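Local coordinates for biofilm-associated surface protein (Staphylococcus aureus, PDB 7C7U), which is a cell wall-anchored surface protein associated with biofilm formation, probably through a switch to functional amyloid that calcium may modulate, at residues T574-A586 and S593-T605. Residues are numbered along the deposited sequence; the frame is centred on the assembly and turned at random.
Sequences TPLEAGTVLTSTA and SDVSDQITVTDAT
Val601, the residue most covered by the other segment, packs into the bend that 574-586 makes before its strand begins. CG2 of Val601 lies 3.2 Å from Thr580 OG1, the two side chains running side by side, and 3.8 Å from CD1 of Leu576, whose side chain crosses it at about a right angle; Leu582 CD1 closes in from the strand. The bend is a type II turn from Glu577 to Thr580, with Gly579 at the position whose positive phi (108°) suits glycine. With chi1 at 42°, OG1 of Thr580 turns back over the turn and donates to Glu577 O at 2.6 Å, in the plane of that carbonyl. Two backbone bonds lock Val601 here, its N giving to Thr580 O and its O receiving from Gly579 N.

Antiparallel pairing continues through Leu582 and Ile599, which exchange both backbone bonds. Past Ile599 it carries on with single backbone bonds, Ser596 N to Ser584 O and Ser593 N to Ala586 O, and serine hydroxyls add to them. Ser584 OG and Ser596 OG share a 2.7 Å hydrogen bond on the buried face, while OG of Ser593 accepts from Ala586 N in a nearly straight bond (2.9 Å, 175°) and donates to the carbonyl of Asp594.

The other face is the solvent side, where contacts are isolated. Val581 CG1 lies over the amide of Gln598, 3.7 Å from CD and almost equidistant from OE1 and NE2, and Thr583 CB closely approaches Val595 CG2 (3.5 Å).

The two segments belong to a beta hairpin at one side of a four-stranded antiparallel sheet, 591-600 being an outermost strand. Strand 545-550 pairs with the far side of 581-588, Ile526 covers Leu582, Ser584, Ser596 and Ile599, and Leu556 of strand 555-560 packs against Leu576 and Leu582.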
loop_
_atom_site.group_PDB
_atom_site.type_symbol
_atom_site.label_atom_id
_atom_site.label_comp_id
_atom_site.label_asym_id
_atom_site.label_seq_id
_atom_site.Cartn_x
_atom_site.Cartn_y
_atom_site.Cartn_z
ATOM N N THR A 574 22.643 15.014 29.573
ATOM C CA THR A 574 21.300 15.102 29.036
ATOM C C THR A 574 21.334 15.141 27.517
ATOM O O THR A 574 22.180 15.829 26.936
ATOM C CB THR A 574 20.577 16.351 29.541
ATOM O OG1 THR A 574 21.328 17.522 29.182
ATOM C CG2 THR A 574 20.420 16.303 31.054
ATOM N N PRO A 575 20.436 14.416 26.849
ATOM C CA PRO A 575 20.390 14.474 25.382
ATOM C C PRO A 575 20.081 15.893 24.926
ATOM O O PRO A 575 19.609 16.738 25.696
ATOM C CB PRO A 575 19.250 13.509 25.023
ATOM C CG PRO A 575 19.168 12.575 26.192
ATOM C CD PRO A 575 19.510 13.403 27.400
ATOM N N LEU A 576 20.342 16.152 23.652
ATOM C CA LEU A 576 20.200 17.501 23.128
ATOM C C LEU A 576 18.807 17.715 22.562
ATOM O O LEU A 576 18.167 16.788 22.064
ATOM C CB LEU A 576 21.244 17.781 22.040
ATOM C CG LEU A 576 22.720 17.643 22.420
ATOM C CD1 LEU A 576 23.586 17.505 21.171
ATOM C CD2 LEU A 576 23.169 18.824 23.269
ATOM N N GLU A 577 18.356 18.964 22.626
ATOM C CA GLU A 577 17.045 19.313 22.105
ATOM C C GLU A 577 17.058 19.262 20.585
ATOM O O GLU A 577 18.022 19.689 19.943
ATOM C CB GLU A 577 16.643 20.707 22.582
ATOM C CG GLU A 577 15.324 21.206 22.014
ATOM C CD GLU A 577 15.080 22.670 22.318
ATOM O OE1 GLU A 577 14.043 23.204 21.870
ATOM O OE2 GLU A 577 15.927 23.285 23.002
ATOM N N ALA A 578 15.989 18.707 20.014
ATOM C CA ALA A 578 15.849 18.679 18.565
ATOM C C ALA A 578 15.950 20.091 18.006
ATOM O O ALA A 578 15.273 21.010 18.477
ATOM C CB ALA A 578 14.518 18.040 18.168
ATOM N N GLY A 579 16.818 20.267 17.013
ATOM C CA GLY A 579 17.028 21.542 16.371
ATOM C C GLY A 579 18.346 22.199 16.711
ATOM O O GLY A 579 18.756 23.130 16.003
ATOM N N THR A 580 19.022 21.751 17.767
ATOM C CA THR A 580 20.333 22.300 18.081
ATOM C C THR A 580 21.333 21.913 16.997
ATOM O O THR A 580 21.336 20.782 16.503
ATOM C CB THR A 580 20.817 21.822 19.456
ATOM O OG1 THR A 580 20.518 20.432 19.626
ATOM C CG2 THR A 580 20.153 22.622 20.570
ATOM N N VAL A 581 22.172 22.869 16.614
ATOM C CA VAL A 581 23.111 22.697 15.513
ATOM C C VAL A 581 24.497 22.450 16.089
ATOM O O VAL A 581 24.916 23.129 17.035
ATOM C CB VAL A 581 23.104 23.917 14.579
ATOM C CG1 VAL A 581 24.160 23.758 13.499
ATOM C CG2 VAL A 581 21.721 24.090 13.960
ATOM N N LEU A 582 25.198 21.466 15.528
ATOM C CA LEU A 582 26.491 21.014 16.018
ATOM C C LEU A 582 27.565 21.221 14.960
ATOM O O LEU A 582 27.341 20.956 13.774
ATOM C CB LEU A 582 26.429 19.536 16.403
ATOM C CG LEU A 582 25.446 19.180 17.514
ATOM C CD1 LEU A 582 25.448 17.680 17.778
ATOM C CD2 LEU A 582 25.806 19.951 18.765
ATOM N N THR A 583 28.728 21.706 15.388
ATOM C CA THR A 583 29.919 21.734 14.552
ATOM C C THR A 583 31.089 21.187 15.360
ATOM O O THR A 583 30.990 20.980 16.573
ATOM C CB THR A 583 30.251 23.146 14.043
ATOM O OG1 THR A 583 30.466 24.027 15.153
ATOM C CG2 THR A 583 29.116 23.689 13.171
ATOM N N SER A 584 32.208 20.952 14.679
ATOM C CA SER A 584 33.381 20.448 15.371
ATOM C C SER A 584 34.640 20.908 14.651
ATOM O O SER A 584 34.625 21.213 13.455
ATOM C CB SER A 584 33.356 18.917 15.473
ATOM O OG SER A 584 33.210 18.323 14.192
ATOM N N THR A 585 35.733 20.960 15.405
ATOM C CA THR A 585 37.063 21.133 14.840
ATOM C C THR A 585 37.994 20.148 15.529
ATOM O O THR A 585 37.746 19.717 16.660
ATOM C CB THR A 585 37.606 22.570 15.002
ATOM O OG1 THR A 585 37.578 22.940 16.385
ATOM C CG2 THR A 585 36.768 23.576 14.200
ATOM N N ALA A 586 39.082 19.805 14.844
ATOM C CA ALA A 586 40.087 18.903 15.380
ATOM C C ALA A 586 41.407 19.646 15.513
ATOM O O ALA A 586 41.672 20.606 14.783
ATOM C CB ALA A 586 40.282 17.671 14.485
ATOM N N SER A 593 42.110 22.221 12.545
ATOM C CA SER A 593 41.367 21.950 11.325
ATOM C C SER A 593 40.315 23.023 11.054
ATOM O O SER A 593 39.966 23.831 11.917
ATOM C CB SER A 593 40.666 20.595 11.422
ATOM O OG SER A 593 39.441 20.739 12.132
ATOM N N ASP A 594 39.806 23.010 9.823
ATOM C CA ASP A 594 38.582 23.722 9.494
ATOM C C ASP A 594 37.386 23.137 10.258
ATOM O O ASP A 594 37.446 22.051 10.844
ATOM C CB ASP A 594 38.316 23.661 7.992
ATOM C CG ASP A 594 39.271 24.526 7.199
ATOM O OD1 ASP A 594 39.791 25.507 7.772
ATOM O OD2 ASP A 594 39.496 24.227 6.007
ATOM N N VAL A 595 36.284 23.889 10.247
ATOM C CA VAL A 595 35.071 23.443 10.916
ATOM C C VAL A 595 34.422 22.323 10.111
ATOM O O VAL A 595 34.426 22.334 8.873
ATOM C CB VAL A 595 34.107 24.629 11.121
ATOM C CG1 VAL A 595 33.519 25.100 9.794
ATOM C CG2 VAL A 595 33.004 24.262 12.105
ATOM N N SER A 596 33.869 21.341 10.813
ATOM C CA SER A 596 33.125 20.285 10.145
ATOM C C SER A 596 31.817 20.826 9.570
ATOM O O SER A 596 31.352 21.916 9.919
ATOM C CB SER A 596 32.830 19.143 11.117
ATOM O OG SER A 596 31.906 19.546 12.115
ATOM N N ASP A 597 31.230 20.048 8.668
ATOM C CA ASP A 597 29.854 20.294 8.265
ATOM C C ASP A 597 28.953 20.279 9.495
ATOM O O ASP A 597 29.144 19.480 10.420
ATOM C CB ASP A 597 29.398 19.236 7.259
ATOM C CG ASP A 597 30.138 19.333 5.938
ATOM O OD1 ASP A 597 30.484 20.462 5.530
ATOM O OD2 ASP A 597 30.363 18.281 5.301
ATOM N N GLN A 598 27.976 21.180 9.514
ATOM C CA GLN A 598 27.074 21.250 10.653
ATOM C C GLN A 598 26.126 20.052 10.666
ATOM O O GLN A 598 25.806 19.468 9.627
ATOM C CB GLN A 598 26.276 22.553 10.628
ATOM C CG GLN A 598 25.134 22.585 9.613
ATOM C CD GLN A 598 24.199 23.769 9.827
ATOM O OE1 GLN A 598 24.649 24.909 9.987
ATOM N NE2 GLN A 598 22.895 23.502 9.844
ATOM N N ILE A 599 25.699 19.676 11.869
ATOM C CA ILE A 599 24.761 18.584 12.090
ATOM C C ILE A 599 23.654 19.098 13.000
ATOM O O ILE A 599 23.935 19.685 14.053
ATOM C CB ILE A 599 25.446 17.352 12.712
ATOM C CG1 ILE A 599 26.424 16.731 11.718
ATOM C CG2 ILE A 599 24.422 16.319 13.135
ATOM C CD1 ILE A 599 25.756 16.240 10.445
ATOM N N THR A 600 22.405 18.891 12.596
ATOM C CA THR A 600 21.252 19.327 13.375
ATOM C C THR A 600 20.647 18.138 14.110
ATOM O O THR A 600 20.391 17.093 13.505
ATOM C CB THR A 600 20.199 19.992 12.487
ATOM O OG1 THR A 600 20.793 21.085 11.778
ATOM C CG2 THR A 600 19.049 20.514 13.333
ATOM N N VAL A 601 20.426 18.300 15.414
ATOM C CA VAL A 601 19.801 17.242 16.191
ATOM C C VAL A 601 18.355 17.092 15.743
ATOM O O VAL A 601 17.636 18.083 15.559
ATOM C CB VAL A 601 19.905 17.539 17.695
ATOM C CG1 VAL A 601 19.307 16.395 18.511
ATOM C CG2 VAL A 601 21.364 17.781 18.085
ATOM N N THR A 602 17.926 15.853 15.545
ATOM C CA THR A 602 16.599 15.574 15.024
ATOM C C THR A 602 15.710 14.971 16.100
ATOM O O THR A 602 16.148 14.647 17.207
ATOM C CB THR A 602 16.670 14.633 13.816
ATOM O OG1 THR A 602 17.216 13.373 14.229
ATOM C CG2 THR A 602 17.520 15.242 12.704
ATOM N N ASP A 603 14.438 14.829 15.745
ATOM C CA ASP A 603 13.446 14.249 16.635
ATOM C C ASP A 603 13.555 12.730 16.567
ATOM O O ASP A 603 13.429 12.142 15.486
ATOM C CB ASP A 603 12.052 14.730 16.237
ATOM C CG ASP A 603 10.974 14.234 17.173
ATOM O OD1 ASP A 603 10.819 14.811 18.272
ATOM O OD2 ASP A 603 10.284 13.261 16.808
ATOM N N ALA A 604 13.789 12.096 17.720
ATOM C CA ALA A 604 14.123 10.676 17.762
ATOM C C ALA A 604 12.984 9.762 17.324
ATOM O O ALA A 604 13.213 8.557 17.169
ATOM C CB ALA A 604 14.571 10.284 19.171
ATOM N N THR A 605 11.778 10.284 17.104
ATOM C CA THR A 605 10.679 9.462 16.611
ATOM C C THR A 605 10.102 9.990 15.304
ATOM O O THR A 605 9.011 9.566 14.901
ATOM C CB THR A 605 9.573 9.331 17.667
ATOM O OG1 THR A 605 8.473 8.593 17.119
ATOM C CG2 THR A 605 9.089 10.699 18.127
#